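PDB 3EUP: transcriptional regulator, TetR family from Cytophaga hutchinsonii, which probably binds operator DNA through its N-terminal helix-turn-helix domain and regulates transcription as a dimer, with a helical C-terminal domain likely to sense a ligand. Local coordinates for residues 57-62 / 122-127; 65-70 / 107-112; 72-77 / 92-97; 150-155 / 197-202; 166-171 / 190-195. All coordinates share one frame; numbering follows the deposited sequence.

Contact 1 of 5, residues 57-62 / 122-127; sequences AVAIAA and DALRKK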
# COMPACT_ATOMS: atom_id res chain seq x y z
N ALA A 57 -18.18 -2.61 -13.95
CA ALA A 57 -18.52 -1.23 -14.30
C ALA A 57 -18.83 -0.41 -13.03
O ALA A 57 -18.44 0.75 -12.94
CB ALA A 57 -19.70 -1.17 -15.28
N VAL A 58 -19.50 -1.02 -12.06
CA VAL A 58 -19.77 -0.34 -10.78
C VAL A 58 -18.46 -0.08 -10.01
O VAL A 58 -18.27 1.00 -9.50
CB VAL A 58 -20.75 -1.12 -9.87
CG1 VAL A 58 -21.10 -0.25 -8.66
CG2 VAL A 58 -22.00 -1.59 -10.66
N ALA A 59 -17.56 -1.06 -9.99
CA ALA A 59 -16.24 -0.94 -9.31
C ALA A 59 -15.39 0.18 -9.90
O ALA A 59 -14.79 0.95 -9.16
CB ALA A 59 -15.49 -2.23 -9.35
N ILE A 60 -15.41 0.29 -11.22
CA ILE A 60 -14.67 1.34 -11.92
C ILE A 60 -15.19 2.73 -11.59
O ILE A 60 -14.41 3.62 -11.27
CB ILE A 60 -14.62 1.09 -13.42
CG1 ILE A 60 -13.77 -0.18 -13.73
CG2 ILE A 60 -14.12 2.39 -14.17
CD1 ILE A 60 -13.92 -0.64 -15.17
N ALA A 61 -16.52 2.91 -11.64
CA ALA A 61 -17.15 4.16 -11.25
C ALA A 61 -16.88 4.47 -9.77
O ALA A 61 -16.61 5.64 -9.42
CB ALA A 61 -18.70 4.09 -11.53
N ALA A 62 -16.95 3.46 -8.91
CA ALA A 62 -16.60 3.63 -7.48
C ALA A 62 -15.19 4.16 -7.31
O ALA A 62 -14.98 5.06 -6.51
CB ALA A 62 -16.75 2.32 -6.67
N ASP A 122 -6.51 -5.70 -15.27
CA ASP A 122 -5.86 -4.69 -16.11
C ASP A 122 -6.51 -3.33 -16.12
O ASP A 122 -5.82 -2.32 -15.92
CB ASP A 122 -5.82 -5.18 -17.57
CG ASP A 122 -4.44 -5.42 -18.04
OD1 ASP A 122 -4.09 -6.62 -18.27
OD2 ASP A 122 -3.69 -4.41 -18.18
N ALA A 123 -7.83 -3.27 -16.36
CA ALA A 123 -8.50 -1.98 -16.50
C ALA A 123 -8.28 -1.15 -15.23
O ALA A 123 -7.91 -0.00 -15.29
CB ALA A 123 -10.02 -2.12 -16.80
N LEU A 124 -8.51 -1.74 -14.07
CA LEU A 124 -8.37 -1.01 -12.83
C LEU A 124 -6.94 -0.72 -12.44
O LEU A 124 -6.69 0.29 -11.82
CB LEU A 124 -9.08 -1.74 -11.69
CG LEU A 124 -10.58 -1.48 -11.63
CD1 LEU A 124 -11.27 -2.57 -10.83
CD2 LEU A 124 -10.76 -0.13 -11.07
N ARG A 125 -6.00 -1.60 -12.79
CA ARG A 125 -4.60 -1.29 -12.58
C ARG A 125 -4.26 -0.04 -13.38
O ARG A 125 -3.59 0.86 -12.89
CB ARG A 125 -3.72 -2.46 -13.02
CG ARG A 125 -2.32 -2.47 -12.44
CD ARG A 125 -1.38 -1.51 -13.06
NE ARG A 125 -1.24 -1.75 -14.50
CZ ARG A 125 -0.74 -0.87 -15.36
NH1 ARG A 125 -0.33 0.34 -14.98
NH2 ARG A 125 -0.64 -1.22 -16.64
N LYS A 126 -4.72 0.00 -14.63
CA LYS A 126 -4.44 1.16 -15.46
C LYS A 126 -5.01 2.44 -14.85
O LYS A 126 -4.38 3.47 -14.93
CB LYS A 126 -4.90 0.93 -16.92
CG LYS A 126 -3.92 -0.02 -17.63
CD LYS A 126 -4.46 -0.61 -19.00
CE LYS A 126 -3.40 -1.51 -19.71
NZ LYS A 126 -3.97 -2.15 -20.96
N LYS A 127 -6.20 2.38 -14.27
CA LYS A 127 -6.77 3.55 -13.61
C LYS A 127 -5.90 3.98 -12.48
O LYS A 127 -5.68 5.17 -12.29
CB LYS A 127 -8.17 3.29 -13.04
CG LYS A 127 -9.20 2.81 -14.05
CD LYS A 127 -9.89 3.90 -14.74
CE LYS A 127 -11.07 4.38 -13.94
NZ LYS A 127 -11.89 5.33 -14.79

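Contact 2 of 5, residues 65-70 / 107-112; sequences YNWGHV and GCPLLN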
# COMPACT_ATOMS: atom_id res chain seq x y z
N TYR A 65 -15.07 7.77 -8.24
CA TYR A 65 -15.67 8.61 -7.18
C TYR A 65 -14.78 8.73 -5.92
O TYR A 65 -14.59 9.81 -5.37
CB TYR A 65 -17.06 8.10 -6.81
CG TYR A 65 -17.70 8.76 -5.62
CD1 TYR A 65 -18.62 9.79 -5.80
CD2 TYR A 65 -17.44 8.33 -4.32
CE1 TYR A 65 -19.24 10.38 -4.73
CE2 TYR A 65 -18.05 8.96 -3.22
CZ TYR A 65 -18.96 9.96 -3.44
OH TYR A 65 -19.60 10.60 -2.40
N ASN A 66 -14.27 7.61 -5.45
CA ASN A 66 -13.39 7.56 -4.28
C ASN A 66 -12.13 8.40 -4.42
O ASN A 66 -11.81 9.23 -3.54
CB ASN A 66 -13.02 6.11 -3.96
CG ASN A 66 -14.13 5.39 -3.20
OD1 ASN A 66 -14.28 4.17 -3.30
ND2 ASN A 66 -14.92 6.16 -2.48
N TRP A 67 -11.43 8.19 -5.52
CA TRP A 67 -10.25 8.95 -5.83
C TRP A 67 -10.62 10.39 -6.21
O TRP A 67 -9.92 11.32 -5.82
CB TRP A 67 -9.43 8.25 -6.90
CG TRP A 67 -8.16 8.95 -7.18
CD1 TRP A 67 -7.83 9.63 -8.32
CD2 TRP A 67 -7.08 9.15 -6.26
NE1 TRP A 67 -6.58 10.17 -8.19
CE2 TRP A 67 -6.11 9.90 -6.93
CE3 TRP A 67 -6.83 8.72 -4.95
CZ2 TRP A 67 -4.89 10.23 -6.34
CZ3 TRP A 67 -5.62 9.04 -4.37
CH2 TRP A 67 -4.67 9.78 -5.06
N GLY A 68 -11.71 10.60 -6.95
CA GLY A 68 -12.16 11.96 -7.25
C GLY A 68 -12.38 12.75 -5.94
O GLY A 68 -12.12 13.96 -5.85
N HIS A 69 -12.89 12.05 -4.92
CA HIS A 69 -13.08 12.67 -3.63
C HIS A 69 -11.75 13.05 -2.97
O HIS A 69 -11.63 14.16 -2.42
CB HIS A 69 -13.84 11.76 -2.69
CG HIS A 69 -14.20 12.41 -1.40
ND1 HIS A 69 -13.45 12.26 -0.26
CD2 HIS A 69 -15.20 13.27 -1.09
CE1 HIS A 69 -13.99 12.97 0.72
NE2 HIS A 69 -15.05 13.60 0.24
N VAL A 70 -10.75 12.16 -3.05
CA VAL A 70 -9.45 12.50 -2.47
C VAL A 70 -8.87 13.71 -3.22
O VAL A 70 -8.34 14.62 -2.60
CB VAL A 70 -8.43 11.33 -2.51
CG1 VAL A 70 -7.03 11.83 -2.04
CG2 VAL A 70 -8.90 10.17 -1.66
N GLY A 107 -10.12 4.08 3.50
CA GLY A 107 -8.79 4.66 3.31
C GLY A 107 -8.53 5.00 1.86
O GLY A 107 -9.46 5.38 1.13
N CYS A 108 -7.27 4.86 1.43
CA CYS A 108 -6.86 5.37 0.15
C CYS A 108 -7.27 4.40 -0.94
O CYS A 108 -6.83 3.25 -0.93
CB CYS A 108 -5.35 5.57 0.07
SG CYS A 108 -4.80 6.24 -1.50
N PRO A 109 -8.12 4.86 -1.89
CA PRO A 109 -8.50 3.97 -2.98
C PRO A 109 -7.34 3.60 -3.92
O PRO A 109 -7.40 2.57 -4.60
CB PRO A 109 -9.58 4.75 -3.71
CG PRO A 109 -9.38 6.19 -3.33
CD PRO A 109 -8.80 6.17 -1.94
N LEU A 110 -6.30 4.43 -3.97
CA LEU A 110 -5.22 4.19 -4.89
C LEU A 110 -4.41 3.01 -4.35
O LEU A 110 -4.12 2.04 -5.07
CB LEU A 110 -4.40 5.47 -5.05
CG LEU A 110 -3.10 5.49 -5.79
CD1 LEU A 110 -2.64 6.96 -5.93
CD2 LEU A 110 -2.10 4.64 -5.03
N LEU A 111 -4.12 3.08 -3.05
CA LEU A 111 -3.49 1.97 -2.38
C LEU A 111 -4.38 0.74 -2.45
O LEU A 111 -3.93 -0.29 -2.84
CB LEU A 111 -3.26 2.44 -0.94
CG LEU A 111 -2.44 1.70 0.04
CD1 LEU A 111 -1.00 1.41 -0.47
CD2 LEU A 111 -2.42 2.56 1.35
N ASN A 112 -5.67 0.86 -2.15
CA ASN A 112 -6.53 -0.28 -2.05
C ASN A 112 -6.78 -0.92 -3.39
O ASN A 112 -6.85 -2.18 -3.51
CB ASN A 112 -7.88 0.08 -1.42
CG ASN A 112 -7.74 0.66 -0.03
OD1 ASN A 112 -6.65 0.63 0.58
ND2 ASN A 112 -8.83 1.27 0.46

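Contact 3 of 5, residues 72-77 / 92-97; sequences SVLTAK and SSMYND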
# COMPACT_ATOMS: atom_id res chain seq x y z
N SER A 72 -10.43 16.11 -4.83
CA SER A 72 -11.18 17.32 -4.49
C SER A 72 -10.80 17.88 -3.12
O SER A 72 -10.72 19.09 -2.96
CB SER A 72 -12.68 17.07 -4.60
OG SER A 72 -12.96 16.79 -5.95
N VAL A 73 -10.54 17.02 -2.16
CA VAL A 73 -10.09 17.46 -0.84
C VAL A 73 -8.74 18.08 -0.96
O VAL A 73 -8.53 19.20 -0.48
CB VAL A 73 -10.05 16.33 0.18
CG1 VAL A 73 -9.36 16.77 1.45
CG2 VAL A 73 -11.47 15.85 0.52
N LEU A 74 -7.83 17.41 -1.65
CA LEU A 74 -6.47 17.91 -1.81
C LEU A 74 -6.49 19.27 -2.53
O LEU A 74 -5.76 20.20 -2.14
CB LEU A 74 -5.62 16.89 -2.59
CG LEU A 74 -4.10 17.09 -2.79
CD1 LEU A 74 -3.45 15.84 -3.47
CD2 LEU A 74 -3.76 18.34 -3.62
N THR A 75 -7.32 19.37 -3.58
CA THR A 75 -7.52 20.63 -4.32
C THR A 75 -8.00 21.75 -3.39
O THR A 75 -7.48 22.87 -3.41
CB THR A 75 -8.50 20.46 -5.54
OG1 THR A 75 -7.90 19.61 -6.52
CG2 THR A 75 -8.81 21.80 -6.22
N ALA A 76 -8.96 21.44 -2.54
CA ALA A 76 -9.55 22.45 -1.69
C ALA A 76 -8.53 22.91 -0.65
O ALA A 76 -8.41 24.10 -0.40
CB ALA A 76 -10.85 21.95 -1.05
N LYS A 77 -7.76 21.98 -0.10
CA LYS A 77 -6.73 22.30 0.90
C LYS A 77 -5.55 23.04 0.29
O LYS A 77 -5.04 23.98 0.88
CB LYS A 77 -6.27 21.02 1.61
CG LYS A 77 -7.27 20.54 2.63
CD LYS A 77 -6.74 19.45 3.49
CE LYS A 77 -7.69 19.20 4.63
NZ LYS A 77 -7.63 20.31 5.58
N SER A 92 -0.87 15.24 5.75
CA SER A 92 -1.16 14.86 7.12
C SER A 92 -2.55 15.33 7.61
O SER A 92 -3.27 14.58 8.27
CB SER A 92 -0.12 15.38 8.08
OG SER A 92 -0.48 14.92 9.35
N SER A 93 -2.93 16.56 7.28
CA SER A 93 -4.19 17.03 7.79
C SER A 93 -5.30 16.33 7.00
O SER A 93 -6.31 15.92 7.58
CB SER A 93 -4.29 18.56 7.77
OG SER A 93 -4.73 18.99 6.51
N MET A 94 -5.10 16.10 5.70
CA MET A 94 -6.11 15.42 4.92
C MET A 94 -6.40 14.01 5.46
O MET A 94 -7.57 13.61 5.55
CB MET A 94 -5.71 15.40 3.45
CG MET A 94 -6.76 14.81 2.54
SD MET A 94 -6.21 14.80 0.79
CE MET A 94 -4.84 16.06 0.78
N TYR A 95 -5.35 13.26 5.84
CA TYR A 95 -5.54 11.87 6.25
C TYR A 95 -5.87 11.72 7.74
O TYR A 95 -6.62 10.83 8.10
CB TYR A 95 -4.30 11.00 5.93
CG TYR A 95 -4.48 9.52 6.30
CD1 TYR A 95 -5.29 8.70 5.54
CD2 TYR A 95 -3.88 8.99 7.43
CE1 TYR A 95 -5.46 7.35 5.86
CE2 TYR A 95 -4.06 7.66 7.80
CZ TYR A 95 -4.84 6.85 7.01
OH TYR A 95 -5.03 5.53 7.31
N ASN A 96 -5.30 12.57 8.59
CA ASN A 96 -5.51 12.42 10.04
C ASN A 96 -6.65 13.25 10.67
O ASN A 96 -7.09 12.91 11.76
CB ASN A 96 -4.22 12.77 10.81
CG ASN A 96 -3.01 11.89 10.40
OD1 ASN A 96 -2.02 12.36 9.79
ND2 ASN A 96 -3.11 10.62 10.75
N ASP A 97 -7.08 14.35 10.04
CA ASP A 97 -8.06 15.24 10.71
C ASP A 97 -9.41 14.57 10.87
O ASP A 97 -9.77 13.73 10.05
CB ASP A 97 -8.25 16.58 9.97
CG ASP A 97 -7.08 17.57 10.18
OD1 ASP A 97 -6.17 17.31 10.99
OD2 ASP A 97 -7.08 18.62 9.52
O HOH W 1 -9.34 19.35 7.93

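Contact 4 of 5, residues 150-155 / 197-202; sequences KEFRPD and AGIEVK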
# COMPACT_ATOMS: atom_id res chain seq x y z
N LYS A 150 11.17 31.31 -6.03
CA LYS A 150 12.38 31.43 -5.21
C LYS A 150 12.19 30.81 -3.83
O LYS A 150 12.91 31.12 -2.88
CB LYS A 150 12.78 32.89 -5.08
CG LYS A 150 14.28 33.16 -4.83
CD LYS A 150 14.59 34.68 -4.53
CE LYS A 150 14.03 35.62 -5.58
NZ LYS A 150 14.52 37.05 -5.47
N GLU A 151 11.23 29.92 -3.73
CA GLU A 151 10.94 29.22 -2.48
C GLU A 151 11.81 27.95 -2.37
O GLU A 151 12.29 27.60 -1.29
CB GLU A 151 9.47 28.89 -2.46
CG GLU A 151 8.95 28.56 -1.12
CD GLU A 151 7.44 28.47 -1.08
OE1 GLU A 151 6.72 29.18 -1.84
OE2 GLU A 151 6.97 27.69 -0.25
N PHE A 152 12.02 27.30 -3.52
CA PHE A 152 12.81 26.09 -3.62
C PHE A 152 13.94 26.33 -4.59
O PHE A 152 13.81 27.13 -5.52
CB PHE A 152 11.96 24.97 -4.23
CG PHE A 152 10.66 24.74 -3.54
CD1 PHE A 152 10.56 24.78 -2.15
CD2 PHE A 152 9.53 24.42 -4.28
CE1 PHE A 152 9.36 24.54 -1.52
CE2 PHE A 152 8.32 24.18 -3.65
CZ PHE A 152 8.24 24.24 -2.26
N ARG A 153 14.99 25.54 -4.44
CA ARG A 153 16.17 25.67 -5.27
C ARG A 153 15.97 25.18 -6.72
O ARG A 153 15.19 24.23 -6.99
CB ARG A 153 17.27 24.84 -4.66
CG ARG A 153 17.61 25.21 -3.23
CD ARG A 153 19.01 24.74 -2.91
NE ARG A 153 19.06 23.29 -2.94
CZ ARG A 153 18.65 22.52 -1.93
NH1 ARG A 153 18.19 23.07 -0.81
NH2 ARG A 153 18.71 21.19 -2.04
N PRO A 154 16.73 25.79 -7.65
CA PRO A 154 16.66 25.35 -9.05
C PRO A 154 17.37 24.02 -9.31
O PRO A 154 17.08 23.36 -10.31
CB PRO A 154 17.32 26.51 -9.83
CG PRO A 154 18.21 27.18 -8.84
CD PRO A 154 17.69 26.89 -7.45
N ASP A 155 18.26 23.57 -8.42
CA ASP A 155 18.89 22.25 -8.65
C ASP A 155 18.01 21.05 -8.20
O ASP A 155 18.43 19.90 -8.33
CB ASP A 155 20.29 22.18 -8.01
CG ASP A 155 20.26 22.19 -6.49
OD1 ASP A 155 21.35 22.12 -5.90
OD2 ASP A 155 19.16 22.28 -5.89
N ALA A 197 11.59 20.59 3.25
CA ALA A 197 12.56 21.51 3.87
C ALA A 197 13.91 21.41 3.18
O ALA A 197 14.58 22.40 2.98
CB ALA A 197 12.72 21.24 5.37
N GLY A 198 14.28 20.20 2.78
CA GLY A 198 15.54 19.96 2.14
C GLY A 198 15.64 20.49 0.73
O GLY A 198 16.73 20.51 0.18
N ILE A 199 14.54 20.91 0.11
CA ILE A 199 14.63 21.49 -1.22
C ILE A 199 14.53 23.05 -1.17
O ILE A 199 14.71 23.71 -2.19
CB ILE A 199 13.62 20.89 -2.23
CG1 ILE A 199 12.18 21.21 -1.85
CG2 ILE A 199 13.83 19.38 -2.37
CD1 ILE A 199 11.17 21.06 -3.00
N GLU A 200 14.25 23.60 -0.01
CA GLU A 200 14.13 25.03 0.15
C GLU A 200 15.42 25.80 -0.18
O GLU A 200 16.52 25.32 0.06
CB GLU A 200 13.70 25.36 1.57
CG GLU A 200 12.24 25.04 1.83
CD GLU A 200 11.84 25.21 3.29
OE1 GLU A 200 12.53 24.67 4.18
OE2 GLU A 200 10.83 25.90 3.56
N VAL A 201 15.26 26.99 -0.72
CA VAL A 201 16.41 27.86 -0.99
C VAL A 201 17.18 28.12 0.31
O VAL A 201 16.60 28.10 1.40
CB VAL A 201 15.94 29.18 -1.65
CG1 VAL A 201 15.50 28.93 -3.12
CG2 VAL A 201 14.81 29.80 -0.85
N LYS A 202 18.49 28.32 0.20
CA LYS A 202 19.32 28.61 1.38
C LYS A 202 18.88 29.86 2.15
O LYS A 202 18.51 30.85 1.55
CB LYS A 202 20.77 28.85 0.96
CG LYS A 202 21.63 27.60 0.83
CD LYS A 202 23.12 28.00 0.92
CE LYS A 202 24.03 27.13 0.09
NZ LYS A 202 25.24 27.90 -0.31

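Contact 5 of 5, residues 166-171 / 190-195; sequences IALVEG and ESLEDL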
# COMPACT_ATOMS: atom_id res chain seq x y z
N ILE A 166 4.83 10.88 -2.80
CA ILE A 166 3.80 9.89 -3.01
C ILE A 166 4.08 8.64 -2.23
O ILE A 166 3.23 8.14 -1.52
CB ILE A 166 3.60 9.62 -4.52
CG1 ILE A 166 2.96 10.87 -5.17
CG2 ILE A 166 2.73 8.34 -4.73
CD1 ILE A 166 2.89 10.89 -6.72
N ALA A 167 5.33 8.18 -2.28
CA ALA A 167 5.73 7.02 -1.52
C ALA A 167 5.54 7.25 -0.05
O ALA A 167 5.06 6.38 0.67
CB ALA A 167 7.19 6.63 -1.84
N LEU A 168 5.97 8.41 0.42
CA LEU A 168 5.89 8.69 1.82
C LEU A 168 4.45 8.79 2.33
O LEU A 168 4.16 8.32 3.43
CB LEU A 168 6.65 9.96 2.17
CG LEU A 168 8.18 9.85 2.24
CD1 LEU A 168 8.78 11.29 2.37
CD2 LEU A 168 8.58 8.93 3.38
N VAL A 169 3.55 9.39 1.55
CA VAL A 169 2.18 9.52 1.95
C VAL A 169 1.49 8.14 1.97
O VAL A 169 0.89 7.76 2.97
CB VAL A 169 1.42 10.51 1.05
CG1 VAL A 169 -0.10 10.47 1.34
CG2 VAL A 169 1.98 11.94 1.28
N GLU A 170 1.64 7.37 0.89
CA GLU A 170 1.02 6.08 0.80
C GLU A 170 1.60 5.09 1.82
O GLU A 170 0.87 4.30 2.36
CB GLU A 170 1.12 5.56 -0.63
CG GLU A 170 0.41 6.48 -1.63
CD GLU A 170 -1.05 6.71 -1.30
OE1 GLU A 170 -1.89 5.80 -1.60
OE2 GLU A 170 -1.37 7.80 -0.78
N GLY A 171 2.91 5.18 2.07
CA GLY A 171 3.59 4.38 3.08
C GLY A 171 3.15 4.73 4.49
O GLY A 171 3.00 3.82 5.31
N GLU A 190 6.33 13.42 9.30
CA GLU A 190 7.45 14.25 9.73
C GLU A 190 8.60 14.19 8.69
O GLU A 190 9.20 15.22 8.33
CB GLU A 190 7.92 13.80 11.12
CG GLU A 190 8.57 14.84 11.90
CD GLU A 190 9.30 14.29 13.14
OE1 GLU A 190 8.81 13.29 13.76
OE2 GLU A 190 10.40 14.85 13.46
N SER A 191 8.90 13.00 8.18
CA SER A 191 9.88 12.90 7.12
C SER A 191 9.38 13.53 5.82
O SER A 191 10.18 13.98 5.08
CB SER A 191 10.30 11.43 6.88
OG SER A 191 11.09 10.95 7.96
N LEU A 192 8.10 13.54 5.51
CA LEU A 192 7.64 14.30 4.36
C LEU A 192 8.02 15.79 4.51
O LEU A 192 8.53 16.40 3.58
CB LEU A 192 6.15 14.18 4.19
CG LEU A 192 5.48 14.85 3.00
CD1 LEU A 192 5.98 14.27 1.64
CD2 LEU A 192 3.99 14.64 3.15
N GLU A 193 7.76 16.36 5.68
CA GLU A 193 8.21 17.72 5.95
C GLU A 193 9.72 17.91 5.76
O GLU A 193 10.16 18.89 5.17
CB GLU A 193 7.86 18.13 7.38
CG GLU A 193 6.44 18.51 7.58
CD GLU A 193 6.27 19.69 8.55
OE1 GLU A 193 7.22 19.97 9.32
OE2 GLU A 193 5.19 20.33 8.55
N ASP A 194 10.51 17.00 6.30
CA ASP A 194 11.97 17.07 6.11
C ASP A 194 12.37 17.04 4.61
O ASP A 194 13.28 17.75 4.18
CB ASP A 194 12.67 15.92 6.85
CG ASP A 194 12.40 15.92 8.35
OD1 ASP A 194 12.11 17.01 8.90
OD2 ASP A 194 12.47 14.85 9.01
N LEU A 195 11.70 16.22 3.80
CA LEU A 195 12.03 16.16 2.38
C LEU A 195 11.87 17.53 1.74
O LEU A 195 12.75 18.00 1.02
CB LEU A 195 11.13 15.12 1.66
CG LEU A 195 11.34 14.82 0.18
CD1 LEU A 195 12.72 14.13 -0.05
CD2 LEU A 195 10.22 13.94 -0.34

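Contact 1 of 5, residues 57-62 / 122-127
I60 meets L124 and K127 where helix 55-78 and helix 122-148 run almost parallel, their local axes 6° apart and 10.8 Å from each other at closest approach. No hydrogen bond joins the two segments, and most of what holds them is apolar. With CG1 anti to its own carbonyl carbon (chi1 -67°), I60 sends that branch across to L124, where CG1 lies 4.0 Å from L124 CD2 as the two side chains cross obliquely. The end of the same branch, I60 CD1, grazes the methyl of A123, with 4.5 Å between CD1 and A123 CB. The other methyl of L124 meets A59: A59 CB stands 4.5 Å from L124 CD1.

The remaining branch of I60 handles the lysine. K127 bends at chi2 and chi3 and passes at about a right angle to I60, which puts K127 CE 3.6 Å from I60 CG2. Its ammonium goes on to a salt bridge with D64, one turn further along helix 55-78, so apolar and ionic links share one side chain. Cutting this isoleucine back to an alanine is likely to open a gap beside L124 and leave the methylenes of K127 less firmly placed.

Among its neighbours, helix 10-31 of the DNA-binding domain packs on A59 through L29, while T113 and A117 of helix 109-117 lie against L124. The contact thus ties the helix-turn-helix domain to the C-terminal domain.

Contact 2 of 5, residues 65-70 / 107-112
W67 and P109 bring the two backbones to 6.0 Å between their CA atoms, where the first turn of helix 109-117 abuts the middle of helix 55-78. Here the N-terminal turn of one helix packs on the side of another within the all-helical TetR fold: C108 occupies the N-cap position, and the proline that follows presents its ring to the long helix.

P109 is the wedge. Its CG presses on the backbone of that helix, 3.6 Å from W67 N, and its CB and CG both lie against N66 CB. Another ring carbon serves V70, whose CG2 comes within 4.0 Å of P109 CD. The indole meets the same ring edge-on: P109 CG sits near the indole plane, 3.9 Å from W67 CE3, and the two side chains cross at about a right angle.

W67 holds its CG anti to the backbone N (chi1 -176°), which swings the six-membered ring alongside L110. The tryptophan and leucine point the same way, with L110 CB 3.8 Å from W67 CZ3. All six touching residues are buried, and A131 of helix 122-148 packs on W67 while I132 and W135 cover L110. L174 of the second subunit also packs on L110, linking this core to the dimer. The outermost indole carbon, W67 CH2, lies 3.6 Å from L110 CD1.

Contact 3 of 5, residues 72-77 / 92-97
K77 NZ has two polar partners, S93 OG and a water. It makes a weak hydrogen bond to S93 OG, 3.3 Å away, and it donates to the water, 3.1 Å from NZ, which in turn donates to D97 OD2 at 2.9 Å. The carboxylate and the ammonium do not touch, since NZ and D97 OD2 stay 4.3 Å apart; the water bridges them, and the opposite charges probably still draw the lysine toward D97. A bend at chi4 (-72°) turns the ammonium toward the serine at the end of an otherwise extended chain, whose methylenes pass obliquely by M94. S93 OG also makes a weak hydrogen bond to the V90 carbonyl. A methionine in place of this lysine would probably leave the bridging water without its ammonium partner and the charge of D97 without its nearby counterpart.

Alongside these polar links M94 supplies the apolar part. Its chain reaches over V73, with CG tightly placed at 3.4 Å from V73 CG1, then bends at chi3 so that the methyl turns onto L74, where M94 CE is 3.6 Å from L74 CB. F103 packs on M94 from the following loop.

The local axes cross at 136° and pass 10.6 Å apart. This is oblique helix-helix packing within the helical bundle of a TetR-type C-terminal domain, joining the end of the long connecting helix 55-78 to the short helix 91-96.

Contact 4 of 5, residues 150-155 / 197-202
F152 and E200 form a single isolated beta bridge, 4.1 Å between their CA atoms, in a mainly helical protein. Two backbone bonds flank the pair. R153 N donates to I199 O at 2.9 Å, nearly along the C=O axis, and V201 N donates to E151 O at 3.1 Å from well above the carbonyl plane.

The arginine then folds back over the turn. Its guanidinium grips G198 O end-on with both terminal nitrogens: NH2 comes in the carbonyl plane, whereas NH1 approaches from above it. NH1 also makes a weak bond to E200 O, 2.9 Å away, while I199 O lies over one guanidinium face. The bend at chi3 (-66°) helps turn the group back toward these carbonyls, and a salt bridge from NE to D155 OD2 helps fix its rotation.

V201 packs its two methyls against the carbonyls and backbone of K150 to F152. Further out, the type I turn from A197 to E200 presents the carbonyls that R153 uses, and a Schellman motif with K150 as its C-prime residue ends helix 122-148 and leads into the loop 150-155. E151 OE2 accepts from the backbone N of K85, and E200 OE2 forms a salt bridge with K85 NZ, so the bridge is tied to helix 84-88, whose Y84 and L88 touch F152. On the phenyl face opposite E151 CB, I199 CD1 makes a CH-pi contact, 3.8 Å from the ring centroid and 14° off its normal.

Contact 5 of 5, residues 166-171 / 190-195
L168 and L192 meet with different first torsions: L168 keeps CG beside its backbone N and anti to the carbonyl carbon (chi1 -77°), whereas L192 holds CG anti to the backbone N (chi1 -177°). Both side chains leave their helices toward the partner. They belong to an antiparallel pair, helix 158-179 and helix 182-197, with local axes at 170° and 9.8 Å apart. In TetR-family regulators the last two helices of the C-terminal domain commonly build the dimer interface, and here too the second subunit lies close by.

One methyl of L168 does most of the work. CD1 reaches the opposite backbone, 3.8 Å from L192 CA, and lies near S191 O as well. The same methyl touches L195 CD2 at 4.1 Å, so it settles between successive turns of the facing helix. L192 in turn gives its CD1 to L168. No hydrogen bond links the segments, and the side-chain contacts between them are apolar.

Around it, L168 packs on L168 of the second subunit, and S191 OG is hydrogen-bonded to S164 OG of that subunit. D194 adds a salt bridge to K160 of the second subunit, while M165 of the same chain packs on L192 and L195. The second methyl of L192 goes to V169, crossing it at a slant, with L192 CD2 3.9 Å from V169 CG2.

Contacts 1, 2 and 3 follow one another along helix 55-78, with neighbouring centres about 12 Å apart, and contacts 2 and 3 are each nested within the chain loop closed by the one before. Helix 55-78 therefore carries three successive attachments from the helix-turn-helix side into the C-terminal domain. Contacts 4 and 5 come later in the chain, contact 5 nested inside the loop closed by contact 4, their centres about 17 Å apart. Contact 2 touches contact 5 through E170, which packs on L110 and L111, and both also meet the second subunit. Contacts 1 and 4, about 38 Å apart between centres, lie on opposite sides of the chain's centre.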